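Local coordinates for sugar ABC transporter substrate-binding protein, BlMnBP1 (Bifidobacterium animalis subsp. lactis ATCC 27673, PDB 6I5R) that binds mannobiose as an extracellular substrate-binding protein of an ABC transporter, probably delivering beta-manno-oligosaccharides for uptake, at residues A[194-207]-A[402-416]. Residues are numbered along the deposited sequence; the frame is centred on the assembly and turned at random.
With ZN (zinc ion), chain G; ZN (zinc ion), chain L; BMA (beta-D-mannopyranose), chain B; BMA (beta-D-mannopyranose), chain C.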
ATOM      1  N   PHE A 194       7.750  10.493  -9.809  1.00 16.39           N
ATOM      2  CA  PHE A 194       6.592  11.235 -10.287  1.00 16.39           C
ATOM      3  C   PHE A 194       5.827  10.466 -11.362  1.00 16.39           C
ATOM      4  O   PHE A 194       4.595  10.484 -11.387  1.00 16.39           O
ATOM      5  CB  PHE A 194       7.089  12.596 -10.818  1.00 17.20           C
ATOM      6  CG  PHE A 194       6.048  13.423 -11.494  1.00 16.39           C
ATOM      7  CD1 PHE A 194       5.780  13.254 -12.857  1.00 16.39           C
ATOM      8  CD2 PHE A 194       5.370  14.409 -10.801  1.00 16.39           C
ATOM      9  CE1 PHE A 194       4.828  14.034 -13.485  1.00 18.59           C
ATOM     10  CE2 PHE A 194       4.418  15.189 -11.431  1.00 17.76           C
ATOM     11  CZ  PHE A 194       4.153  14.990 -12.786  1.00 18.36           C
ATOM     12  N   VAL A 195       6.537   9.765 -12.247  1.00 16.39           N
ATOM     13  CA  VAL A 195       5.853   9.243 -13.426  1.00 16.39           C
ATOM     14  C   VAL A 195       4.918   8.094 -13.057  1.00 20.52           C
ATOM     15  O   VAL A 195       3.932   7.849 -13.756  1.00 16.39           O
ATOM     16  CB  VAL A 195       6.864   8.821 -14.515  1.00 19.26           C
ATOM     17  CG1 VAL A 195       6.256   7.829 -15.534  1.00 19.29           C
ATOM     18  CG2 VAL A 195       7.388  10.051 -15.247  1.00 18.51           C
ATOM     19  N   GLU A 196       5.205   7.370 -11.981  1.00 16.39           N
ATOM     20  CA  GLU A 196       4.342   6.280 -11.535  1.00 16.39           C
ATOM     21  C   GLU A 196       3.209   6.857 -10.690  1.00 16.40           C
ATOM     22  O   GLU A 196       3.429   7.359  -9.580  1.00 16.39           O
ATOM     23  CB  GLU A 196       5.136   5.248 -10.745  1.00 16.55           C
ATOM     24  CG  GLU A 196       6.241   4.565 -11.496  1.00 17.71           C
ATOM     25  CD  GLU A 196       5.763   3.756 -12.699  1.00 23.85           C
ATOM     26  OE1 GLU A 196       4.819   2.947 -12.588  1.00 21.58           O
ATOM     27  OE2 GLU A 196       6.358   3.929 -13.771  1.00 17.21           O
ATOM     28  N   ASP A 197       1.992   6.781 -11.199  1.00 16.39           N
ATOM     29  CA  ASP A 197       0.862   7.281 -10.439  1.00 17.62           C
ATOM     30  C   ASP A 197       0.805   6.657  -9.045  1.00 16.39           C
ATOM     31  O   ASP A 197       0.516   7.353  -8.060  1.00 16.39           O
ATOM     32  CB  ASP A 197      -0.446   7.036 -11.203  1.00 19.98           C
ATOM     33  CG  ASP A 197      -0.610   7.994 -12.361  1.00 24.35           C
ATOM     34  OD1 ASP A 197       0.427   8.382 -12.928  1.00 16.39           O
ATOM     35  OD2 ASP A 197      -1.763   8.394 -12.665  1.00 28.77           O
ATOM     36  N   TRP A 198       1.072   5.346  -8.943  1.00 16.39           N
ATOM     37  CA  TRP A 198       0.915   4.671  -7.666  1.00 16.39           C
ATOM     38  C   TRP A 198       2.000   5.138  -6.698  1.00 16.39           C
ATOM     39  O   TRP A 198       1.767   5.180  -5.490  1.00 16.39           O
ATOM     40  CB  TRP A 198       0.970   3.154  -7.830  1.00 17.77           C
ATOM     41  CG  TRP A 198       2.215   2.705  -8.470  1.00 16.39           C
ATOM     42  CD1 TRP A 198       2.402   2.438  -9.791  1.00 16.40           C
ATOM     43  CD2 TRP A 198       3.480   2.493  -7.830  1.00 16.86           C
ATOM     44  NE1 TRP A 198       3.708   2.071 -10.005  1.00 16.39           N
ATOM     45  CE2 TRP A 198       4.390   2.116  -8.818  1.00 16.96           C
ATOM     46  CE3 TRP A 198       3.929   2.604  -6.512  1.00 16.39           C
ATOM     47  CZ2 TRP A 198       5.724   1.827  -8.531  1.00 16.39           C
ATOM     48  CZ3 TRP A 198       5.238   2.321  -6.237  1.00 16.39           C
ATOM     49  CH2 TRP A 198       6.125   1.948  -7.240  1.00 16.39           C
ATOM     50  N   ALA A 199       3.174   5.516  -7.216  1.00 16.39           N
ATOM     51  CA  ALA A 199       4.224   5.978  -6.315  1.00 17.86           C
ATOM     52  C   ALA A 199       3.882   7.354  -5.732  1.00 19.35           C
ATOM     53  O   ALA A 199       4.225   7.666  -4.584  1.00 16.39           O
ATOM     54  CB  ALA A 199       5.562   6.030  -7.042  1.00 16.39           C
ATOM     55  N   MET A 200       3.205   8.184  -6.550  1.00 16.39           N
ATOM     56  CA  MET A 200       2.764   9.469  -6.025  1.00 21.06           C
ATOM     57  C   MET A 200       1.575   9.311  -5.062  1.00 16.39           C
ATOM     58  O   MET A 200       1.521   9.968  -4.008  1.00 16.39           O
ATOM     59  CB  MET A 200       2.409  10.413  -7.159  1.00 16.39           C
ATOM     60  CG  MET A 200       3.616  10.817  -7.989  1.00 22.26           C
ATOM     61  SD  MET A 200       4.249  12.434  -7.484  1.00 16.39           S
ATOM     62  CE  MET A 200       5.288  12.018  -6.069  1.00 20.37           C
ATOM     63  N   GLY A 201       0.652   8.412  -5.436  1.00 16.39           N
ATOM     64  CA  GLY A 201      -0.490   8.156  -4.571  1.00 16.39           C
ATOM     65  C   GLY A 201      -0.102   7.592  -3.212  1.00 16.96           C
ATOM     66  O   GLY A 201      -0.869   7.710  -2.250  1.00 16.39           O
ATOM     67  N   ALA A 202       1.059   6.935  -3.128  1.00 16.39           N
ATOM     68  CA  ALA A 202       1.539   6.359  -1.873  1.00 16.39           C
ATOM     69  C   ALA A 202       1.664   7.392  -0.766  1.00 17.56           C
ATOM     70  O   ALA A 202       1.579   7.040   0.418  1.00 16.39           O
ATOM     71  CB  ALA A 202       2.890   5.668  -2.113  1.00 16.39           C
ATOM     72  N   TRP A 203       1.831   8.673  -1.116  1.00 16.39           N
ATOM     73  CA  TRP A 203       1.923   9.677  -0.069  1.00 16.39           C
ATOM     74  C   TRP A 203       0.670   9.716   0.798  1.00 16.39           C
ATOM     75  O   TRP A 203       0.747  10.117   1.964  1.00 16.39           O
ATOM     76  CB  TRP A 203       2.213  11.043  -0.691  1.00 18.75           C
ATOM     77  CG  TRP A 203       3.643  11.160  -1.088  1.00 16.60           C
ATOM     78  CD1 TRP A 203       4.225  10.656  -2.212  1.00 16.39           C
ATOM     79  CD2 TRP A 203       4.684  11.793  -0.337  1.00 16.39           C
ATOM     80  NE1 TRP A 203       5.578  10.956  -2.219  1.00 16.39           N
ATOM     81  CE2 TRP A 203       5.877  11.652  -1.075  1.00 16.39           C
ATOM     82  CE3 TRP A 203       4.724  12.465   0.894  1.00 16.39           C
ATOM     83  CZ2 TRP A 203       7.100  12.158  -0.618  1.00 16.50           C
ATOM     84  CZ3 TRP A 203       5.934  12.973   1.333  1.00 16.39           C
ATOM     85  CH2 TRP A 203       7.105  12.804   0.585  1.00 16.39           C
ATOM     86  N   ASP A 204      -0.477   9.260   0.278  1.00 16.39           N
ATOM     87  CA  ASP A 204      -1.687   9.204   1.082  1.00 16.39           C
ATOM     88  C   ASP A 204      -1.591   8.160   2.188  1.00 16.39           C
ATOM     89  O   ASP A 204      -2.422   8.154   3.099  1.00 16.39           O
ATOM     90  CB  ASP A 204      -2.910   8.870   0.219  1.00 17.70           C
ATOM     91  CG  ASP A 204      -3.328  10.003  -0.732  1.00 19.96           C
ATOM     92  OD1 ASP A 204      -2.815  11.133  -0.628  1.00 16.39           O
ATOM     93  OD2 ASP A 204      -4.200   9.755  -1.590  1.00 16.39           O
ATOM     94  N   GLN A 205      -0.601   7.274   2.121  1.00 16.39           N
ATOM     95  CA  GLN A 205      -0.487   6.203   3.094  1.00 16.81           C
ATOM     96  C   GLN A 205       0.057   6.677   4.424  1.00 16.39           C
ATOM     97  O   GLN A 205       0.064   5.895   5.379  1.00 16.39           O
ATOM     98  CB  GLN A 205       0.419   5.109   2.543  1.00 16.39           C
ATOM     99  CG  GLN A 205      -0.167   4.443   1.304  1.00 16.39           C
ATOM    100  CD  GLN A 205       0.766   3.444   0.654  1.00 20.87           C
ATOM    101  OE1 GLN A 205       1.883   3.216   1.115  1.00 18.83           O
ATOM    102  NE2 GLN A 205       0.306   2.844  -0.448  1.00 16.98           N
ATOM    103  N   TYR A 206       0.484   7.929   4.511  1.00 16.39           N
ATOM    104  CA  TYR A 206       1.130   8.440   5.714  1.00 16.39           C
ATOM    105  C   TYR A 206       0.269   9.391   6.519  1.00 16.39           C
ATOM    106  O   TYR A 206       0.659   9.769   7.635  1.00 16.39           O
ATOM    107  CB  TYR A 206       2.430   9.168   5.342  1.00 16.39           C
ATOM    108  CG  TYR A 206       3.357   8.258   4.605  1.00 16.39           C
ATOM    109  CD1 TYR A 206       3.178   8.015   3.257  1.00 16.39           C
ATOM    110  CD2 TYR A 206       4.367   7.607   5.248  1.00 16.39           C
ATOM    111  CE1 TYR A 206       3.978   7.147   2.577  1.00 16.65           C
ATOM    112  CE2 TYR A 206       5.186   6.742   4.569  1.00 16.39           C
ATOM    113  CZ  TYR A 206       5.001   6.522   3.226  1.00 16.39           C
ATOM    114  OH  TYR A 206       5.816   5.630   2.553  1.00 16.39           O
ATOM    115  N   ILE A 207      -0.873   9.812   5.987  1.00 16.39           N
ATOM    116  CA  ILE A 207      -1.505  11.002   6.524  1.00 16.39           C
ATOM    117  C   ILE A 207      -2.435  10.737   7.696  1.00 16.39           C
ATOM    118  O   ILE A 207      -2.911  11.698   8.309  1.00 16.39           O
ATOM    119  CB  ILE A 207      -2.320  11.738   5.450  1.00 16.39           C
ATOM    120  CG1 ILE A 207      -3.446  10.847   4.919  1.00 16.39           C
ATOM    121  CG2 ILE A 207      -1.420  12.157   4.302  1.00 16.39           C
ATOM    122  CD1 ILE A 207      -4.628  11.616   4.338  1.00 18.85           C
ATOM    123  N   GLY A 402      -9.918  10.993  -3.703  1.00 16.39           N
ATOM    124  CA  GLY A 402      -9.361   9.660  -3.803  1.00 22.48           C
ATOM    125  C   GLY A 402      -8.201   9.459  -2.855  1.00 16.39           C
ATOM    126  O   GLY A 402      -7.125   8.995  -3.259  1.00 17.66           O
ATOM    127  N   ILE A 403      -8.432   9.800  -1.590  1.00 17.68           N
ATOM    128  CA  ILE A 403      -7.433   9.628  -0.543  1.00 16.39           C
ATOM    129  C   ILE A 403      -7.175   8.147  -0.322  1.00 22.07           C
ATOM    130  O   ILE A 403      -8.078   7.408   0.088  1.00 22.19           O
ATOM    131  CB  ILE A 403      -7.889  10.299   0.757  1.00 16.39           C
ATOM    132  CG1 ILE A 403      -8.042  11.806   0.526  1.00 20.08           C
ATOM    133  CG2 ILE A 403      -6.932   9.957   1.891  1.00 16.77           C
ATOM    134  CD1 ILE A 403      -6.722  12.535   0.287  1.00 18.60           C
ATOM    135  N   ASN A 404      -5.933   7.722  -0.559  1.00 16.39           N
ATOM    136  CA  ASN A 404      -5.515   6.333  -0.357  1.00 21.39           C
ATOM    137  C   ASN A 404      -6.360   5.373  -1.196  1.00 25.00           C
ATOM    138  O   ASN A 404      -6.548   4.210  -0.826  1.00 24.73           O
ATOM    139  CB  ASN A 404      -5.563   5.971   1.136  1.00 22.66           C
ATOM    140  CG  ASN A 404      -4.497   4.967   1.529  1.00 22.22           C
ATOM    141  OD1 ASN A 404      -3.363   5.013   1.038  1.00 22.17           O
ATOM    142  ND2 ASN A 404      -4.864   4.038   2.409  1.00 24.45           N
ATOM    143  N   ASN A 405      -6.858   5.849  -2.339  1.00 18.80           N
ATOM    144  CA  ASN A 405      -7.779   5.078  -3.169  1.00 24.75           C
ATOM    145  C   ASN A 405      -7.571   5.448  -4.634  1.00 25.18           C
ATOM    146  O   ASN A 405      -8.516   5.755  -5.361  1.00 34.36           O
ATOM    147  CB  ASN A 405      -9.224   5.310  -2.734  1.00 24.32           C
ATOM    148  CG  ASN A 405     -10.182   4.292  -3.332  1.00 25.55           C
ATOM    149  OD1 ASN A 405     -11.111   4.652  -4.069  1.00 32.32           O
ATOM    150  ND2 ASN A 405      -9.968   3.000  -3.016  1.00 32.52           N
ATOM    151  N   GLY A 406      -6.313   5.476  -5.075  1.00 25.84           N
ATOM    152  CA  GLY A 406      -5.995   5.495  -6.486  1.00 25.23           C
ATOM    153  C   GLY A 406      -5.519   6.818  -7.065  1.00 21.12           C
ATOM    154  O   GLY A 406      -4.911   6.804  -8.145  1.00 30.83           O
ATOM    155  N   ASN A 407      -5.768   7.955  -6.415  1.00 23.09           N
ATOM    156  CA  ASN A 407      -5.559   9.249  -7.088  1.00 19.96           C
ATOM    157  C   ASN A 407      -4.166   9.785  -6.741  1.00 21.19           C
ATOM    158  O   ASN A 407      -3.970  10.527  -5.779  1.00 18.68           O
ATOM    159  CB  ASN A 407      -6.657  10.259  -6.755  1.00 18.49           C
ATOM    160  CG  ASN A 407      -6.428  11.639  -7.435  1.00 18.72           C
ATOM    161  OD1 ASN A 407      -5.384  11.901  -8.039  1.00 22.08           O
ATOM    162  ND2 ASN A 407      -7.422  12.513  -7.334  1.00 16.39           N
ATOM    163  N   GLY A 408      -3.197   9.412  -7.559  1.00 16.39           N
ATOM    164  CA  GLY A 408      -1.873   9.990  -7.515  1.00 16.39           C
ATOM    165  C   GLY A 408      -1.750  11.257  -8.331  1.00 22.57           C
ATOM    166  O   GLY A 408      -0.711  11.907  -8.309  1.00 16.39           O
ATOM    167  N   LYS A 409      -2.801  11.649  -9.047  1.00 16.39           N
ATOM    168  CA  LYS A 409      -2.715  12.835  -9.888  1.00 16.39           C
ATOM    169  C   LYS A 409      -2.643  14.099  -9.033  1.00 16.74           C
ATOM    170  O   LYS A 409      -1.920  15.044  -9.368  1.00 16.39           O
ATOM    171  CB  LYS A 409      -3.910  12.893 -10.854  1.00 19.61           C
ATOM    172  CG  LYS A 409      -3.752  12.143 -12.202  1.00 24.36           C
ATOM    173  CD  LYS A 409      -3.789  10.674 -11.999  1.00 26.52           C
ATOM    174  CE  LYS A 409      -4.256   9.909 -13.233  1.00 22.75           C
ATOM    175  NZ  LYS A 409      -3.172   9.741 -14.234  1.00 27.27           N
ATOM    176  N   LYS A 410      -3.364  14.128  -7.920  1.00 16.39           N
ATOM    177  CA  LYS A 410      -3.326  15.310  -7.064  1.00 18.24           C
ATOM    178  C   LYS A 410      -1.944  15.494  -6.439  1.00 16.39           C
ATOM    179  O   LYS A 410      -1.537  16.613  -6.121  1.00 16.39           O
ATOM    180  CB  LYS A 410      -4.397  15.199  -5.980  1.00 16.74           C
ATOM    181  CG  LYS A 410      -4.175  14.044  -4.988  1.00 16.39           C
ATOM    182  CD  LYS A 410      -5.171  14.087  -3.828  1.00 16.39           C
ATOM    183  CE  LYS A 410      -4.913  13.011  -2.787  1.00 17.08           C
ATOM    184  NZ  LYS A 410      -5.126  11.626  -3.264  1.00 16.39           N
ATOM    185  N   ILE A 411      -1.224  14.398  -6.235  1.00 16.39           N
ATOM    186  CA  ILE A 411       0.115  14.463  -5.667  1.00 16.39           C
ATOM    187  C   ILE A 411       1.105  14.929  -6.726  1.00 16.39           C
ATOM    188  O   ILE A 411       2.056  15.655  -6.433  1.00 16.39           O
ATOM    189  CB  ILE A 411       0.518  13.079  -5.113  1.00 16.39           C
ATOM    190  CG1 ILE A 411      -0.545  12.531  -4.189  1.00 19.92           C
ATOM    191  CG2 ILE A 411       1.875  13.116  -4.397  1.00 16.39           C
ATOM    192  CD1 ILE A 411      -0.828  13.383  -2.984  1.00 16.39           C
ATOM    193  N   GLN A 412       0.906  14.491  -7.971  1.00 16.39           N
ATOM    194  CA  GLN A 412       1.684  15.034  -9.073  1.00 19.11           C
ATOM    195  C   GLN A 412       1.520  16.549  -9.135  1.00 16.95           C
ATOM    196  O   GLN A 412       2.489  17.270  -9.377  1.00 20.16           O
ATOM    197  CB  GLN A 412       1.277  14.352 -10.386  1.00 16.39           C
ATOM    198  CG  GLN A 412       1.783  12.916 -10.462  1.00 16.39           C
ATOM    199  CD  GLN A 412       1.260  12.124 -11.649  1.00 21.49           C
ATOM    200  OE1 GLN A 412       0.189  12.417 -12.184  1.00 16.39           O
ATOM    201  NE2 GLN A 412       2.022  11.102 -12.057  1.00 16.39           N
ATOM    202  N   ASP A 413       0.311  17.048  -8.848  1.00 16.39           N
ATOM    203  CA  ASP A 413       0.079  18.485  -8.868  1.00 16.39           C
ATOM    204  C   ASP A 413       0.889  19.180  -7.783  1.00 16.39           C
ATOM    205  O   ASP A 413       1.424  20.271  -8.002  1.00 16.39           O
ATOM    206  CB  ASP A 413      -1.412  18.783  -8.700  1.00 16.39           C
ATOM    207  CG  ASP A 413      -1.744  20.242  -8.939  1.00 21.89           C
ATOM    208  OD1 ASP A 413      -1.260  20.764  -9.956  1.00 16.39           O
ATOM    209  OD2 ASP A 413      -2.519  20.832  -8.128  1.00 20.45           O
ATOM    210  N   ILE A 414       1.032  18.550  -6.617  1.00 16.39           N
ATOM    211  CA  ILE A 414       1.910  19.114  -5.597  1.00 16.39           C
ATOM    212  C   ILE A 414       3.312  19.307  -6.168  1.00 16.39           C
ATOM    213  O   ILE A 414       3.928  20.369  -6.015  1.00 16.39           O
ATOM    214  CB  ILE A 414       1.940  18.231  -4.337  1.00 16.39           C
ATOM    215  CG1 ILE A 414       0.569  18.198  -3.672  1.00 16.39           C
ATOM    216  CG2 ILE A 414       2.978  18.772  -3.355  1.00 17.80           C
ATOM    217  CD1 ILE A 414       0.450  17.274  -2.484  1.00 16.50           C
ATOM    218  N   VAL A 415       3.842  18.270  -6.808  1.00 16.39           N
ATOM    219  CA  VAL A 415       5.189  18.347  -7.375  1.00 16.39           C
ATOM    220  C   VAL A 415       5.254  19.446  -8.423  1.00 17.65           C
ATOM    221  O   VAL A 415       6.203  20.236  -8.471  1.00 16.39           O
ATOM    222  CB  VAL A 415       5.594  16.986  -7.973  1.00 16.39           C
ATOM    223  CG1 VAL A 415       6.937  17.080  -8.736  1.00 16.39           C
ATOM    224  CG2 VAL A 415       5.656  15.922  -6.898  1.00 16.39           C
ATOM    225  N   VAL A 416       4.257  19.491  -9.298  1.00 16.39           N
ATOM    226  CA  VAL A 416       4.249  20.483 -10.366  1.00 16.39           C
ATOM    227  C   VAL A 416       4.212  21.880  -9.767  1.00 16.39           C
ATOM    228  O   VAL A 416       4.944  22.775 -10.193  1.00 20.21           O
ATOM    229  CB  VAL A 416       3.046  20.270 -11.307  1.00 20.14           C
ATOM    230  CG1 VAL A 416       2.923  21.438 -12.219  1.00 17.85           C
ATOM    231  CG2 VAL A 416       3.173  19.004 -12.111  1.00 16.39           C
TER
HETATM  232 ZN    ZN G 507       0.406   9.034 -14.963  1.00 19.94          ZN
HETATM  233 ZN    ZN L 512       3.560   2.230 -14.267  1.00 76.24          ZN
HETATM  234  C1  BMA B   2       3.941  -1.728  -7.145  1.00 16.39           C
HETATM  235  C2  BMA B   2       2.615  -0.917  -7.269  1.00 17.14           C
HETATM  236  C3  BMA B   2       2.209  -0.475  -5.898  1.00 18.09           C
HETATM  237  C4  BMA B   2       2.263  -1.625  -4.897  1.00 16.39           C
HETATM  238  C5  BMA B   2       3.641  -2.288  -4.898  1.00 17.65           C
HETATM  239  C6  BMA B   2       3.694  -3.483  -3.966  1.00 16.39           C
HETATM  240  O2  BMA B   2       1.542  -1.749  -7.703  1.00 16.39           O
HETATM  241  O3  BMA B   2       0.898   0.098  -5.869  1.00 16.39           O
HETATM  242  O4  BMA B   2       2.020  -1.092  -3.621  1.00 16.39           O
HETATM  243  O5  BMA B   2       3.897  -2.758  -6.232  1.00 16.39           O
HETATM  244  O6  BMA B   2       2.800  -4.514  -4.418  1.00 16.39           O
HETATM  245  C1  BMA C   1       7.173  -3.960 -10.558  1.00 18.17           C
HETATM  246  C2  BMA C   1       7.295  -4.158  -9.026  1.00 21.61           C
HETATM  247  C3  BMA C   1       5.983  -3.758  -8.363  1.00 16.39           C
HETATM  248  C4  BMA C   1       5.470  -2.450  -8.906  1.00 20.05           C
HETATM  249  C5  BMA C   1       5.457  -2.453 -10.441  1.00 20.69           C
HETATM  250  C6  BMA C   1       4.915  -1.164 -11.006  1.00 20.11           C
HETATM  251  O1  BMA C   1       8.464  -4.199 -11.018  1.00 24.79           O
HETATM  252  O2  BMA C   1       8.311  -3.221  -8.546  1.00 16.39           O
HETATM  253  O3  BMA C   1       6.106  -3.682  -6.984  1.00 16.39           O
HETATM  254  O4  BMA C   1       4.139  -2.213  -8.446  1.00 16.39           O
HETATM  255  O5  BMA C   1       6.778  -2.686 -10.902  1.00 16.39           O
HETATM  256  O6  BMA C   1       4.577  -1.449 -12.369  1.00 21.14           O
HETATM  257  O   HOH W   1       2.382   9.581 -14.785  1.00 16.39           O
HETATM  258  O   HOH W   2       4.730   3.717 -15.938  1.00 30.71           O
HETATM  259  O   HOH W   3      -2.077   4.130  -1.586  1.00 30.83           O
HETATM  260  O   HOH W   4      -0.490  10.857 -14.422  1.00 16.62           O
HETATM  261  O   HOH W   5       4.091   0.636 -14.244  1.00 32.40           O
HETATM  262  O   HOH W   6       2.215   1.794 -13.151  1.00 28.57           O
HETATM  263  O   HOH W   7       2.277   2.570 -15.787  1.00 34.02           O
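Phe-194 turns its ring toward helix 409-416 with CG trans to the backbone N (chi1 173°), and Gln-412, its chain extended beyond CG (chi2 172°), crosses it at about a right angle. Gln-412 CG lies over one face of the ring, toward the rim, in a CH-pi contact, while the amide reaches past it: Gln-412 NE2 donates to Phe-194 O at 2.7 Å, close to the line of the carbonyl bond. The same nitrogen makes a weak bond to Asp-197 OD1, whose main partner is a zinc ion at 2.1 Å. Two zinc-bound waters also meet the Gln-412 amide, one at NE2 and one at OE1. The other carboxylate oxygen, Asp-197 OD2, takes Lys-409 NZ on its syn side at 2.5 Å.

Farther along, Asp-204 OD2 receives Lys-410 NZ at 2.7 Å through its syn lone pair, and Asn-404 N donates to it in a nearly straight bond from the anti side, tilted out of the carboxylate plane, while Tyr-244 bonds to OD1. Lys-410 NZ also donates to Asn-407 O, tying the aspartate to the loop before the helix. Gly-408, which leads into helix 409-416, brings its CA to 3.6 Å from Gly-201 N; a side chain on Gly-408 would run into Asp-197 O. Met-200 packs alongside, its SD 3.8 Å from Val-415 CG2.

Trp-198 points away from this contact and spreads its indole under the mannobiose, with C2 of one mannose over the ring; a leucine here would probably strip that sugar of its flat platform and leave Glu-196 OE1 without the indole N-H. Segment 194-207 of this periplasmic-binding-protein fold thus meets the glycan on one side, and on another sets two aspartates against Lys-409 and Lys-410, flanking an apolar patch.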